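PDB 4LXR: protein toll from Drosophila melanogaster, which binds the cleaved, active form of the cytokine Spätzle through its leucine-rich-repeat ectodomain and signals in antifungal immunity and in dorsal-ventral patterning of the embryo. Local coordinates for residues W726-L737 and M763-C772; R350-L358 and L375-F383. All blocks are in the same frame, centred on the assembly; numbering follows the deposited sequence.

The extracellular part of Toll illustrates how a solenoid is built from like units and then closed by a different one. Contact 2 belongs to the repetitive part: it joins residues 350-358 of the ninth leucine-rich repeat to the corresponding region, 375-383, of the tenth. Contact 1, between residues 726-737 and 763-772, lies in the second cysteine-rich C-terminal cap. The two centres are 96 Å apart and the nearest atoms about 78 Å, so they share no neighbours. No other protein chain touches either contact. An N-acetylglucosamine about 12 Å from the side chain of Thr376 in contact 2 belongs to the receptor's own glycosylation, not to a ligand. One contact rests on repeated packing, the other on disulfide-linked loops.

Contact 1. Residues W726-L737 and M763-C772; sequences WMCDCTAKPLLL and MVELSTNDIC
Met763 reaches across to the segment 726-737 as a long apolar arm, and its course shows how a cysteine-rich cap builds a core from few residues. With CG anti to the backbone N (chi1 -176°), the chain runs out from CB toward Leu736; its CG lies tightly against Leu736 CD1 at 3.5 Å, as the two side chains pass in opposite directions. SD stays beside the same methyl, 4.0 Å from Leu736 CD1. A bend at chi3 (-65°) then turns CE toward Cys728 SG (3.6 Å) and Trp726 CB (3.9 Å), with Leu735 CD2 nearby. That leucine methyl also lies over one face of the indole, toward its rim.

Leu736 uses its other branch differently, setting CD2 against the backbone of Ser767, just before the short, weakly bonded helix at about 768-771. There Ser767 and Asp770 form a capping box: Ser767 N donates to Asp770 OD2 (2.8 Å), while Ser767 OG accepts from Asn769 N. The side chain of Ile771, at the far end of this turn, packs beside Leu736, its CD1 3.6 Å from Ala732 CB. At the outer margin Leu737 crosses Thr768 at about a right angle. Beyond Ile771, Cys730 SG and Cys772 SG are bonded at 2.0 Å; Cys772 is poorly ordered, so the unusual torsion of this disulfide carries little weight.

The Cys-Asp-Cys sequence and its disulfides are characteristic of leucine-rich-repeat C-terminal caps. Cys728 pairs with Cys754 of strand 753-754, which Met763 and Leu766 also touch, and Trp726 NE1 is hydrogen-bonded to Leu721 O. Helix 733-740 and the short helix 768-771 lie against each other beyond strand 718-720, an outermost strand of a mixed sheet.

Contact 2. Residues R350-L358 and L375-F383; sequences RLTHLPDSL and LTGISGDIF
Leu375 and Ile382 press their methyls onto residues 351-355, making the dense part of this joint between successive leucine-rich repeats. Leu375 CD2 sits 3.7 Å from His353 N and 4.1 Å from Leu351 CB, and its side chain crosses that of Leu354 at about a right angle. Ile382, whose CG1 is anti to its backbone N (chi1 -177°), extends CD1 to 4.1 Å from Leu354 CB and also meets Pro355 O.

The outer side is polar and more exposed. Ser379 OG donates to Asp356 OD1 at 2.6 Å, approaching from above the carboxylate plane, and weakly accepts from the backbone N-H groups of Asp381 and Ile382. Replacing Ser379 with an alanine would probably leave Asp356 without this mate and freer to turn, with Asp381 OD2 only 4.2 Å from Asp356 OD2. The contact is looser where water mediates it: two molecules, each 2.9 Å from Thr352 O, link it to Thr376 N and Thr376 OG1.

Each segment follows a strand of the solenoid's parallel array, 343-345 and 367-369 respectively. Asn373 and Asn397 side chains accept from Leu351 N and Leu375 N, and strand 377-378 pairs in parallel with strand 401-402 of the next repeat.

Contact 1. Residues W726-L737 and M763-C772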
ATOM      1  N   TRP A 726       2.424  40.374 -63.467  1.00 38.69           N
ATOM      2  CA  TRP A 726       1.158  40.675 -64.127  1.00 43.22           C
ATOM      3  C   TRP A 726       1.298  41.752 -65.217  1.00 45.55           C
ATOM      4  O   TRP A 726       1.940  42.783 -65.011  1.00 42.09           O
ATOM      5  CB  TRP A 726       0.091  41.064 -63.097  1.00 39.54           C
ATOM      6  CG  TRP A 726      -0.164  39.977 -62.092  1.00 35.81           C
ATOM      7  CD1 TRP A 726       0.135  40.004 -60.764  1.00 36.10           C
ATOM      8  CD2 TRP A 726      -0.752  38.694 -62.346  1.00 35.27           C
ATOM      9  NE1 TRP A 726      -0.241  38.821 -60.170  1.00 35.93           N
ATOM     10  CE2 TRP A 726      -0.786  37.999 -61.120  1.00 34.42           C
ATOM     11  CE3 TRP A 726      -1.257  38.067 -63.493  1.00 39.74           C
ATOM     12  CZ2 TRP A 726      -1.307  36.708 -61.004  1.00 32.71           C
ATOM     13  CZ3 TRP A 726      -1.765  36.782 -63.379  1.00 39.44           C
ATOM     14  CH2 TRP A 726      -1.788  36.117 -62.137  1.00 38.75           C
ATOM     15  N   MET A 727       0.706  41.477 -66.374  1.00 41.66           N
ATOM     16  CA  MET A 727       0.680  42.416 -67.495  1.00 45.01           C
ATOM     17  C   MET A 727      -0.598  43.234 -67.409  1.00 43.18           C
ATOM     18  O   MET A 727      -1.675  42.766 -67.773  1.00 88.90           O
ATOM     19  CB  MET A 727       0.751  41.658 -68.830  1.00 45.76           C
ATOM     20  CG  MET A 727       0.585  42.520 -70.074  1.00 81.48           C
ATOM     21  SD  MET A 727       1.949  43.675 -70.328  1.00 82.27           S
ATOM     22  CE  MET A 727       3.368  42.626 -69.992  1.00 85.57           C
ATOM     23  N   CYS A 728      -0.471  44.450 -66.896  1.00 43.13           N
ATOM     24  CA  CYS A 728      -1.630  45.313 -66.662  1.00 49.82           C
ATOM     25  C   CYS A 728      -1.885  46.280 -67.818  1.00 52.79           C
ATOM     26  O   CYS A 728      -1.582  47.464 -67.743  1.00 59.84           O
ATOM     27  CB  CYS A 728      -1.503  46.041 -65.312  1.00 41.08           C
ATOM     28  SG  CYS A 728      -1.404  44.856 -63.891  1.00 39.85           S
ATOM     29  N   ASP A 729      -2.433  45.740 -68.899  1.00 54.18           N
ATOM     30  CA  ASP A 729      -2.963  46.546 -69.981  1.00 56.66           C
ATOM     31  C   ASP A 729      -4.417  46.155 -70.189  1.00 48.03           C
ATOM     32  O   ASP A 729      -5.057  45.623 -69.292  1.00 45.75           O
ATOM     33  CB  ASP A 729      -2.164  46.343 -71.267  1.00 59.96           C
ATOM     34  CG  ASP A 729      -1.984  44.876 -71.617  1.00 59.51           C
ATOM     35  OD1 ASP A 729      -2.535  44.013 -70.903  1.00 56.32           O
ATOM     36  OD2 ASP A 729      -1.293  44.592 -72.611  1.00 61.67           O
ATOM     37  N   CYS A 730      -4.931  46.388 -71.386  1.00 50.41           N
ATOM     38  CA  CYS A 730      -6.364  46.291 -71.606  1.00 58.03           C
ATOM     39  C   CYS A 730      -6.913  44.879 -71.456  1.00 59.25           C
ATOM     40  O   CYS A 730      -8.099  44.695 -71.163  1.00 63.49           O
ATOM     41  CB  CYS A 730      -6.744  46.877 -72.964  1.00 65.05           C
ATOM     42  SG  CYS A 730      -8.297  47.751 -72.874  1.00 70.56           S
ATOM     43  N   THR A 731      -6.049  43.883 -71.636  1.00 57.39           N
ATOM     44  CA  THR A 731      -6.476  42.497 -71.524  1.00 63.41           C
ATOM     45  C   THR A 731      -6.557  42.070 -70.060  1.00 60.40           C
ATOM     46  O   THR A 731      -7.098  41.009 -69.743  1.00 60.61           O
ATOM     47  CB  THR A 731      -5.546  41.540 -72.306  1.00 67.22           C
ATOM     48  OG1 THR A 731      -6.114  40.225 -72.319  1.00 78.43           O
ATOM     49  CG2 THR A 731      -4.166  41.484 -71.669  1.00 57.46           C
ATOM     50  N   ALA A 732      -6.018  42.899 -69.172  1.00 57.14           N
ATOM     51  CA  ALA A 732      -6.015  42.583 -67.747  1.00 52.31           C
ATOM     52  C   ALA A 732      -7.272  43.101 -67.064  1.00 49.72           C
ATOM     53  O   ALA A 732      -7.466  42.866 -65.878  1.00 48.25           O
ATOM     54  CB  ALA A 732      -4.768  43.146 -67.069  1.00 43.54           C
ATOM     55  N   LYS A 733      -8.126  43.804 -67.806  1.00 41.52           N
ATOM     56  CA  LYS A 733      -9.344  44.332 -67.197  1.00 43.94           C
ATOM     57  C   LYS A 733     -10.180  43.299 -66.403  1.00 40.65           C
ATOM     58  O   LYS A 733     -10.547  43.584 -65.271  1.00 39.59           O
ATOM     59  CB  LYS A 733     -10.204  45.078 -68.207  1.00 44.35           C
ATOM     60  CG  LYS A 733     -11.273  45.952 -67.584  1.00 57.91           C
ATOM     61  CD  LYS A 733     -12.469  46.085 -68.525  1.00 69.54           C
ATOM     62  CE  LYS A 733     -13.261  47.351 -68.276  1.00 72.10           C
ATOM     63  NZ  LYS A 733     -13.099  48.327 -69.402  1.00 78.57           N
ATOM     64  N   PRO A 734     -10.486  42.114 -66.990  1.00 39.58           N
ATOM     65  CA  PRO A 734     -11.238  41.135 -66.196  1.00 42.10           C
ATOM     66  C   PRO A 734     -10.537  40.758 -64.902  1.00 36.01           C
ATOM     67  O   PRO A 734     -11.215  40.640 -63.885  1.00 34.91           O
ATOM     68  CB  PRO A 734     -11.333  39.904 -67.117  1.00 46.78           C
ATOM     69  CG  PRO A 734     -10.524  40.224 -68.324  1.00 56.66           C
ATOM     70  CD  PRO A 734     -10.409  41.702 -68.405  1.00 41.83           C
ATOM     71  N   LEU A 735      -9.217  40.579 -64.949  1.00 44.24           N
ATOM     72  CA  LEU A 735      -8.443  40.262 -63.755  1.00 36.91           C
ATOM     73  C   LEU A 735      -8.515  41.406 -62.746  1.00 38.23           C
ATOM     74  O   LEU A 735      -8.667  41.170 -61.544  1.00 32.00           O
ATOM     75  CB  LEU A 735      -6.985  39.919 -64.090  1.00 34.64           C
ATOM     76  CG  LEU A 735      -6.030  39.754 -62.894  1.00 33.24           C
ATOM     77  CD1 LEU A 735      -6.487  38.663 -61.944  1.00 31.91           C
ATOM     78  CD2 LEU A 735      -4.596  39.518 -63.322  1.00 34.09           C
ATOM     79  N   LEU A 736      -8.428  42.642 -63.230  1.00 40.50           N
ATOM     80  CA  LEU A 736      -8.503  43.791 -62.331  1.00 37.83           C
ATOM     81  C   LEU A 736      -9.859  43.825 -61.636  1.00 34.54           C
ATOM     82  O   LEU A 736      -9.921  43.952 -60.415  1.00 31.46           O
ATOM     83  CB  LEU A 736      -8.206  45.119 -63.057  1.00 35.10           C
ATOM     84  CG  LEU A 736      -8.049  46.337 -62.135  1.00 37.18           C
ATOM     85  CD1 LEU A 736      -6.867  46.141 -61.198  1.00 35.96           C
ATOM     86  CD2 LEU A 736      -7.923  47.700 -62.892  1.00 36.72           C
ATOM     87  N   LEU A 737     -10.941  43.679 -62.403  1.00 38.14           N
ATOM     88  CA  LEU A 737     -12.292  43.667 -61.818  1.00 35.87           C
ATOM     89  C   LEU A 737     -12.523  42.491 -60.841  1.00 32.63           C
ATOM     90  O   LEU A 737     -13.162  42.664 -59.806  1.00 38.23           O
ATOM     91  CB  LEU A 737     -13.376  43.695 -62.906  1.00 41.53           C
ATOM     92  CG  LEU A 737     -13.558  44.989 -63.715  1.00 44.39           C
ATOM     93  CD1 LEU A 737     -14.562  44.766 -64.856  1.00 38.60           C
ATOM     94  CD2 LEU A 737     -13.971  46.176 -62.835  1.00 36.28           C
ATOM     95  N   MET A 763      -1.191  46.672 -57.905  1.00 33.38           N
ATOM     96  CA  MET A 763      -2.402  46.526 -58.688  1.00 35.83           C
ATOM     97  C   MET A 763      -3.591  47.254 -58.054  1.00 32.48           C
ATOM     98  O   MET A 763      -4.425  47.830 -58.778  1.00 39.15           O
ATOM     99  CB  MET A 763      -2.730  45.047 -58.927  1.00 37.75           C
ATOM    100  CG  MET A 763      -3.938  44.877 -59.829  1.00 40.02           C
ATOM    101  SD  MET A 763      -4.301  43.195 -60.311  1.00 39.04           S
ATOM    102  CE  MET A 763      -2.862  42.791 -61.302  1.00 33.43           C
ATOM    103  N   VAL A 764      -3.653  47.267 -56.721  1.00 31.45           N
ATOM    104  CA  VAL A 764      -4.709  48.010 -56.016  1.00 31.02           C
ATOM    105  C   VAL A 764      -4.675  49.512 -56.271  1.00 32.37           C
ATOM    106  O   VAL A 764      -5.638  50.202 -55.961  1.00 37.73           O
ATOM    107  CB  VAL A 764      -4.713  47.808 -54.465  1.00 33.50           C
ATOM    108  CG1 VAL A 764      -5.077  46.375 -54.099  1.00 30.48           C
ATOM    109  CG2 VAL A 764      -3.373  48.209 -53.863  1.00 36.91           C
ATOM    110  N   GLU A 765      -3.572  50.020 -56.811  1.00 33.72           N
ATOM    111  CA  GLU A 765      -3.504  51.430 -57.172  1.00 35.34           C
ATOM    112  C   GLU A 765      -3.980  51.713 -58.606  1.00 48.74           C
ATOM    113  O   GLU A 765      -4.082  52.874 -59.008  1.00 38.14           O
ATOM    114  CB  GLU A 765      -2.102  51.993 -56.931  1.00 36.58           C
ATOM    115  CG  GLU A 765      -1.799  52.154 -55.447  1.00 42.67           C
ATOM    116  CD  GLU A 765      -0.443  52.760 -55.196  1.00 41.57           C
ATOM    117  OE1 GLU A 765       0.006  53.582 -56.021  1.00 43.21           O
ATOM    118  OE2 GLU A 765       0.182  52.397 -54.179  1.00 47.57           O
ATOM    119  N   LEU A 766      -4.291  50.662 -59.364  1.00 36.12           N
ATOM    120  CA  LEU A 766      -4.761  50.833 -60.744  1.00 40.72           C
ATOM    121  C   LEU A 766      -6.277  50.821 -60.853  1.00 37.07           C
ATOM    122  O   LEU A 766      -6.957  49.967 -60.256  1.00 35.46           O
ATOM    123  CB  LEU A 766      -4.194  49.755 -61.688  1.00 43.29           C
ATOM    124  CG  LEU A 766      -2.772  49.923 -62.225  1.00 48.11           C
ATOM    125  CD1 LEU A 766      -2.587  51.308 -62.797  1.00 43.46           C
ATOM    126  CD2 LEU A 766      -1.728  49.654 -61.146  1.00 51.21           C
ATOM    127  N   SER A 767      -6.784  51.770 -61.627  1.00 38.77           N
ATOM    128  CA  SER A 767      -8.176  51.824 -62.033  1.00 50.48           C
ATOM    129  C   SER A 767      -8.351  51.140 -63.394  1.00 54.67           C
ATOM    130  O   SER A 767      -7.389  50.954 -64.142  1.00 41.13           O
ATOM    131  CB  SER A 767      -8.609  53.296 -62.146  1.00 51.24           C
ATOM    132  OG  SER A 767      -9.923  53.414 -62.646  1.00 57.14           O
ATOM    133  N   THR A 768      -9.585  50.781 -63.722  1.00 40.14           N
ATOM    134  CA  THR A 768      -9.873  50.216 -65.030  1.00 52.29           C
ATOM    135  C   THR A 768      -9.623  51.248 -66.138  1.00 57.84           C
ATOM    136  O   THR A 768      -9.378  50.884 -67.286  1.00 59.74           O
ATOM    137  CB  THR A 768     -11.309  49.682 -65.119  1.00 49.52           C
ATOM    138  OG1 THR A 768     -12.222  50.734 -64.810  1.00 52.40           O
ATOM    139  CG2 THR A 768     -11.518  48.566 -64.133  1.00 45.64           C
ATOM    140  N   ASN A 769      -9.663  52.532 -65.789  1.00 60.65           N
ATOM    141  CA  ASN A 769      -9.356  53.585 -66.753  1.00 65.52           C
ATOM    142  C   ASN A 769      -7.862  53.697 -67.053  1.00 66.33           C
ATOM    143  O   ASN A 769      -7.467  53.948 -68.197  1.00 77.31           O
ATOM    144  CB  ASN A 769      -9.894  54.932 -66.269  1.00 77.13           C
ATOM    145  CG  ASN A 769     -11.344  54.856 -65.840  1.00 85.17           C
ATOM    146  OD1 ASN A 769     -11.678  55.125 -64.682  1.00 85.48           O
ATOM    147  ND2 ASN A 769     -12.217  54.480 -66.771  1.00 84.77           N
ATOM    148  N   ASP A 770      -7.038  53.508 -66.024  1.00 57.33           N
ATOM    149  CA  ASP A 770      -5.586  53.630 -66.154  1.00 56.79           C
ATOM    150  C   ASP A 770      -5.003  52.576 -67.082  1.00 55.88           C
ATOM    151  O   ASP A 770      -3.963  52.776 -67.703  1.00 57.09           O
ATOM    152  CB  ASP A 770      -4.916  53.456 -64.791  1.00 53.81           C
ATOM    153  CG  ASP A 770      -5.422  54.435 -63.758  1.00 54.96           C
ATOM    154  OD1 ASP A 770      -5.709  55.594 -64.119  1.00 53.58           O
ATOM    155  OD2 ASP A 770      -5.525  54.046 -62.579  1.00 48.43           O
ATOM    156  N   ILE A 771      -5.689  51.446 -67.151  1.00 59.05           N
ATOM    157  CA  ILE A 771      -5.114  50.207 -67.641  1.00 61.43           C
ATOM    158  C   ILE A 771      -5.584  49.944 -69.072  1.00 71.83           C
ATOM    159  O   ILE A 771      -4.944  49.234 -69.850  1.00 74.06           O
ATOM    160  CB  ILE A 771      -5.546  49.057 -66.699  1.00 53.82           C
ATOM    161  CG1 ILE A 771      -4.867  47.752 -67.048  1.00 60.83           C
ATOM    162  CG2 ILE A 771      -7.039  48.845 -66.749  1.00 53.65           C
ATOM    163  CD1 ILE A 771      -5.460  46.585 -66.292  1.00 59.75           C
ATOM    164  N   CYS A 772      -6.691  50.579 -69.425  1.00 74.08           N
ATOM    165  CA  CYS A 772      -7.435  50.193 -70.599  1.00 77.11           C
ATOM    166  C   CYS A 772      -8.137  51.416 -71.155  1.00 85.28           C
ATOM    167  O   CYS A 772      -9.285  51.682 -70.801  1.00 93.44           O
ATOM    168  CB  CYS A 772      -8.449  49.118 -70.200  1.00 74.66           C
ATOM    169  SG  CYS A 772      -9.555  48.560 -71.497  1.00108.45           S
TER

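Contact 2. Residues R350-L358 and L375-F383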
ATOM      1  N   ARG A 350       8.684 -23.269   0.185  1.00 28.69           N
ATOM      2  CA  ARG A 350       9.267 -23.656  -1.095  1.00 25.14           C
ATOM      3  C   ARG A 350       8.357 -24.678  -1.764  1.00 29.56           C
ATOM      4  O   ARG A 350       8.842 -25.610  -2.392  1.00 27.70           O
ATOM      5  CB  ARG A 350      10.637 -24.313  -0.906  1.00 34.31           C
ATOM      6  CG  ARG A 350      11.652 -23.538  -0.087  1.00 42.79           C
ATOM      7  CD  ARG A 350      12.210 -22.330  -0.822  1.00 51.27           C
ATOM      8  NE  ARG A 350      13.364 -21.770  -0.112  1.00 67.75           N
ATOM      9  CZ  ARG A 350      13.414 -20.542   0.399  1.00 71.41           C
ATOM     10  NH1 ARG A 350      14.503 -20.126   1.034  1.00 67.21           N
ATOM     11  NH2 ARG A 350      12.380 -19.723   0.267  1.00 76.84           N
ATOM     12  N   LEU A 351       7.046 -24.527  -1.596  1.00 28.83           N
ATOM     13  CA  LEU A 351       6.109 -25.529  -2.087  1.00 29.06           C
ATOM     14  C   LEU A 351       6.133 -25.633  -3.617  1.00 34.34           C
ATOM     15  O   LEU A 351       5.929 -24.635  -4.318  1.00 31.94           O
ATOM     16  CB  LEU A 351       4.695 -25.208  -1.587  1.00 30.51           C
ATOM     17  CG  LEU A 351       4.543 -25.137  -0.056  1.00 30.66           C
ATOM     18  CD1 LEU A 351       3.222 -24.510   0.370  1.00 20.72           C
ATOM     19  CD2 LEU A 351       4.707 -26.515   0.582  1.00 22.14           C
ATOM     20  N   THR A 352       6.403 -26.835  -4.127  1.00 28.32           N
ATOM     21  CA  THR A 352       6.323 -27.090  -5.561  1.00 32.48           C
ATOM     22  C   THR A 352       4.986 -27.724  -5.930  1.00 34.54           C
ATOM     23  O   THR A 352       4.520 -27.575  -7.052  1.00 41.07           O
ATOM     24  CB  THR A 352       7.445 -28.002  -6.056  1.00 30.16           C
ATOM     25  OG1 THR A 352       7.481 -29.182  -5.245  1.00 37.69           O
ATOM     26  CG2 THR A 352       8.800 -27.274  -6.022  1.00 26.63           C
ATOM     27  N   HIS A 353       4.364 -28.410  -4.978  1.00 33.89           N
ATOM     28  CA  HIS A 353       3.057 -29.011  -5.216  1.00 40.00           C
ATOM     29  C   HIS A 353       2.320 -29.359  -3.920  1.00 38.11           C
ATOM     30  O   HIS A 353       2.933 -29.626  -2.889  1.00 37.88           O
ATOM     31  CB  HIS A 353       3.190 -30.262  -6.084  1.00 51.69           C
ATOM     32  CG  HIS A 353       4.049 -31.324  -5.476  1.00 63.62           C
ATOM     33  ND1 HIS A 353       3.558 -32.263  -4.595  1.00 66.08           N
ATOM     34  CD2 HIS A 353       5.370 -31.590  -5.614  1.00 69.27           C
ATOM     35  CE1 HIS A 353       4.538 -33.066  -4.220  1.00 71.57           C
ATOM     36  NE2 HIS A 353       5.648 -32.680  -4.827  1.00 72.64           N
ATOM     37  N   LEU A 354       0.994 -29.334  -3.999  1.00 36.87           N
ATOM     38  CA  LEU A 354       0.116 -29.713  -2.906  1.00 32.41           C
ATOM     39  C   LEU A 354      -0.717 -30.884  -3.398  1.00 36.99           C
ATOM     40  O   LEU A 354      -1.177 -30.873  -4.538  1.00 38.12           O
ATOM     41  CB  LEU A 354      -0.808 -28.555  -2.545  1.00 29.57           C
ATOM     42  CG  LEU A 354      -0.134 -27.237  -2.180  1.00 36.49           C
ATOM     43  CD1 LEU A 354      -1.163 -26.145  -2.054  1.00 37.00           C
ATOM     44  CD2 LEU A 354       0.653 -27.392  -0.880  1.00 38.74           C
ATOM     45  N   PRO A 355      -0.896 -31.912  -2.555  1.00 35.92           N
ATOM     46  CA  PRO A 355      -1.704 -33.049  -2.994  1.00 38.90           C
ATOM     47  C   PRO A 355      -3.138 -32.610  -3.206  1.00 28.48           C
ATOM     48  O   PRO A 355      -3.639 -31.801  -2.429  1.00 31.29           O
ATOM     49  CB  PRO A 355      -1.621 -34.020  -1.810  1.00 32.08           C
ATOM     50  CG  PRO A 355      -0.349 -33.649  -1.123  1.00 35.47           C
ATOM     51  CD  PRO A 355      -0.309 -32.142  -1.226  1.00 29.65           C
ATOM     52  N   ASP A 356      -3.771 -33.150  -4.240  1.00 29.47           N
ATOM     53  CA  ASP A 356      -5.142 -32.825  -4.610  1.00 29.61           C
ATOM     54  C   ASP A 356      -6.138 -33.007  -3.473  1.00 34.85           C
ATOM     55  O   ASP A 356      -7.156 -32.309  -3.420  1.00 39.96           O
ATOM     56  CB  ASP A 356      -5.572 -33.662  -5.826  1.00 30.96           C
ATOM     57  CG  ASP A 356      -5.157 -33.026  -7.155  1.00 30.92           C
ATOM     58  OD1 ASP A 356      -4.725 -31.852  -7.158  1.00 33.72           O
ATOM     59  OD2 ASP A 356      -5.284 -33.689  -8.200  1.00 43.02           O
ATOM     60  N   SER A 357      -5.848 -33.938  -2.567  1.00 34.87           N
ATOM     61  CA  SER A 357      -6.773 -34.271  -1.489  1.00 34.89           C
ATOM     62  C   SER A 357      -6.482 -33.502  -0.184  1.00 34.84           C
ATOM     63  O   SER A 357      -7.153 -33.699   0.829  1.00 37.53           O
ATOM     64  CB  SER A 357      -6.764 -35.787  -1.239  1.00 39.25           C
ATOM     65  OG  SER A 357      -5.599 -36.209  -0.529  1.00 35.56           O
ATOM     66  N   LEU A 358      -5.495 -32.615  -0.211  1.00 29.65           N
ATOM     67  CA  LEU A 358      -5.049 -31.962   1.026  1.00 32.24           C
ATOM     68  C   LEU A 358      -6.172 -31.178   1.717  1.00 36.38           C
ATOM     69  O   LEU A 358      -6.297 -31.204   2.949  1.00 30.59           O
ATOM     70  CB  LEU A 358      -3.833 -31.058   0.756  1.00 27.45           C
ATOM     71  CG  LEU A 358      -3.306 -30.238   1.946  1.00 34.92           C
ATOM     72  CD1 LEU A 358      -2.719 -31.136   3.042  1.00 34.58           C
ATOM     73  CD2 LEU A 358      -2.282 -29.203   1.491  1.00 34.95           C
ATOM     74  N   LEU A 375       4.653 -22.847  -6.683  1.00 22.95           N
ATOM     75  CA  LEU A 375       3.584 -23.637  -7.289  1.00 27.25           C
ATOM     76  C   LEU A 375       3.430 -23.302  -8.777  1.00 29.07           C
ATOM     77  O   LEU A 375       3.565 -22.141  -9.181  1.00 27.62           O
ATOM     78  CB  LEU A 375       2.266 -23.397  -6.543  1.00 25.74           C
ATOM     79  CG  LEU A 375       2.325 -23.850  -5.072  1.00 25.20           C
ATOM     80  CD1 LEU A 375       1.197 -23.261  -4.282  1.00 21.67           C
ATOM     81  CD2 LEU A 375       2.320 -25.365  -4.969  1.00 23.22           C
ATOM     82  N   THR A 376       3.139 -24.315  -9.586  1.00 30.50           N
ATOM     83  CA  THR A 376       3.088 -24.123 -11.032  1.00 27.01           C
ATOM     84  C   THR A 376       1.703 -24.301 -11.627  1.00 25.75           C
ATOM     85  O   THR A 376       1.503 -24.004 -12.782  1.00 26.20           O
ATOM     86  CB  THR A 376       3.995 -25.099 -11.771  1.00 31.15           C
ATOM     87  OG1 THR A 376       3.730 -26.427 -11.306  1.00 31.55           O
ATOM     88  CG2 THR A 376       5.455 -24.757 -11.568  1.00 28.74           C
ATOM     89  N   GLY A 377       0.748 -24.782 -10.847  1.00 30.69           N
ATOM     90  CA  GLY A 377      -0.560 -25.057 -11.398  1.00 25.94           C
ATOM     91  C   GLY A 377      -1.650 -25.008 -10.359  1.00 33.39           C
ATOM     92  O   GLY A 377      -1.386 -24.997  -9.155  1.00 24.83           O
ATOM     93  N   ILE A 378      -2.888 -24.930 -10.826  1.00 25.74           N
ATOM     94  CA  ILE A 378      -4.036 -25.101  -9.952  1.00 25.60           C
ATOM     95  C   ILE A 378      -4.844 -26.189 -10.612  1.00 34.91           C
ATOM     96  O   ILE A 378      -5.211 -26.070 -11.796  1.00 28.54           O
ATOM     97  CB  ILE A 378      -4.890 -23.831  -9.825  1.00 30.03           C
ATOM     98  CG1 ILE A 378      -4.017 -22.632  -9.468  1.00 28.12           C
ATOM     99  CG2 ILE A 378      -5.985 -24.029  -8.775  1.00 24.95           C
ATOM    100  CD1 ILE A 378      -4.811 -21.385  -9.125  1.00 23.83           C
ATOM    101  N   SER A 379      -5.081 -27.271  -9.881  1.00 27.15           N
ATOM    102  CA  SER A 379      -5.720 -28.428 -10.487  1.00 36.28           C
ATOM    103  C   SER A 379      -7.223 -28.314 -10.307  1.00 36.93           C
ATOM    104  O   SER A 379      -7.705 -27.438  -9.584  1.00 27.93           O
ATOM    105  CB  SER A 379      -5.198 -29.738  -9.878  1.00 34.74           C
ATOM    106  OG  SER A 379      -5.665 -29.917  -8.548  1.00 28.68           O
ATOM    107  N   GLY A 380      -7.955 -29.202 -10.973  1.00 31.78           N
ATOM    108  CA  GLY A 380      -9.398 -29.224 -10.859  1.00 34.40           C
ATOM    109  C   GLY A 380      -9.928 -29.699  -9.518  1.00 37.67           C
ATOM    110  O   GLY A 380     -11.096 -29.477  -9.217  1.00 46.20           O
ATOM    111  N   ASP A 381      -9.081 -30.334  -8.705  1.00 37.51           N
ATOM    112  CA  ASP A 381      -9.529 -30.923  -7.436  1.00 35.76           C
ATOM    113  C   ASP A 381      -9.097 -30.191  -6.172  1.00 37.60           C
ATOM    114  O   ASP A 381      -9.747 -30.322  -5.133  1.00 38.04           O
ATOM    115  CB  ASP A 381      -9.059 -32.378  -7.318  1.00 47.10           C
ATOM    116  CG  ASP A 381      -9.882 -33.332  -8.160  1.00 53.15           C
ATOM    117  OD1 ASP A 381     -10.955 -32.932  -8.653  1.00 50.04           O
ATOM    118  OD2 ASP A 381      -9.455 -34.495  -8.311  1.00 64.81           O
ATOM    119  N   ILE A 382      -8.001 -29.444  -6.251  1.00 32.03           N
ATOM    120  CA  ILE A 382      -7.376 -28.894  -5.057  1.00 32.71           C
ATOM    121  C   ILE A 382      -8.329 -28.071  -4.184  1.00 36.79           C
ATOM    122  O   ILE A 382      -8.298 -28.201  -2.959  1.00 37.58           O
ATOM    123  CB  ILE A 382      -6.069 -28.100  -5.386  1.00 27.60           C
ATOM    124  CG1 ILE A 382      -5.396 -27.608  -4.101  1.00 25.99           C
ATOM    125  CG2 ILE A 382      -6.345 -26.939  -6.317  1.00 27.11           C
ATOM    126  CD1 ILE A 382      -4.806 -28.721  -3.256  1.00 33.15           C
ATOM    127  N   PHE A 383      -9.193 -27.263  -4.802  1.00 29.34           N
ATOM    128  CA  PHE A 383     -10.086 -26.374  -4.038  1.00 27.50           C
ATOM    129  C   PHE A 383     -11.552 -26.795  -4.133  1.00 32.43           C
ATOM    130  O   PHE A 383     -12.439 -26.025  -3.772  1.00 29.75           O
ATOM    131  CB  PHE A 383      -9.987 -24.922  -4.541  1.00 27.02           C
ATOM    132  CG  PHE A 383      -8.598 -24.344  -4.513  1.00 32.60           C
ATOM    133  CD1 PHE A 383      -7.732 -24.603  -3.456  1.00 24.68           C
ATOM    134  CD2 PHE A 383      -8.162 -23.528  -5.546  1.00 28.72           C
ATOM    135  CE1 PHE A 383      -6.462 -24.056  -3.439  1.00 26.75           C
ATOM    136  CE2 PHE A 383      -6.892 -22.983  -5.535  1.00 27.95           C
ATOM    137  CZ  PHE A 383      -6.038 -23.243  -4.483  1.00 26.04           C
TER
HETATM  138  O   HOH W   1       2.122 -26.863  -8.419  1.00 30.78           O
HETATM  139  O   HOH W   2       5.757 -27.784  -9.702  1.00 40.53           O
HETATM  140  O   HOH W   3      -8.068 -30.551  -1.645  1.00 32.20           O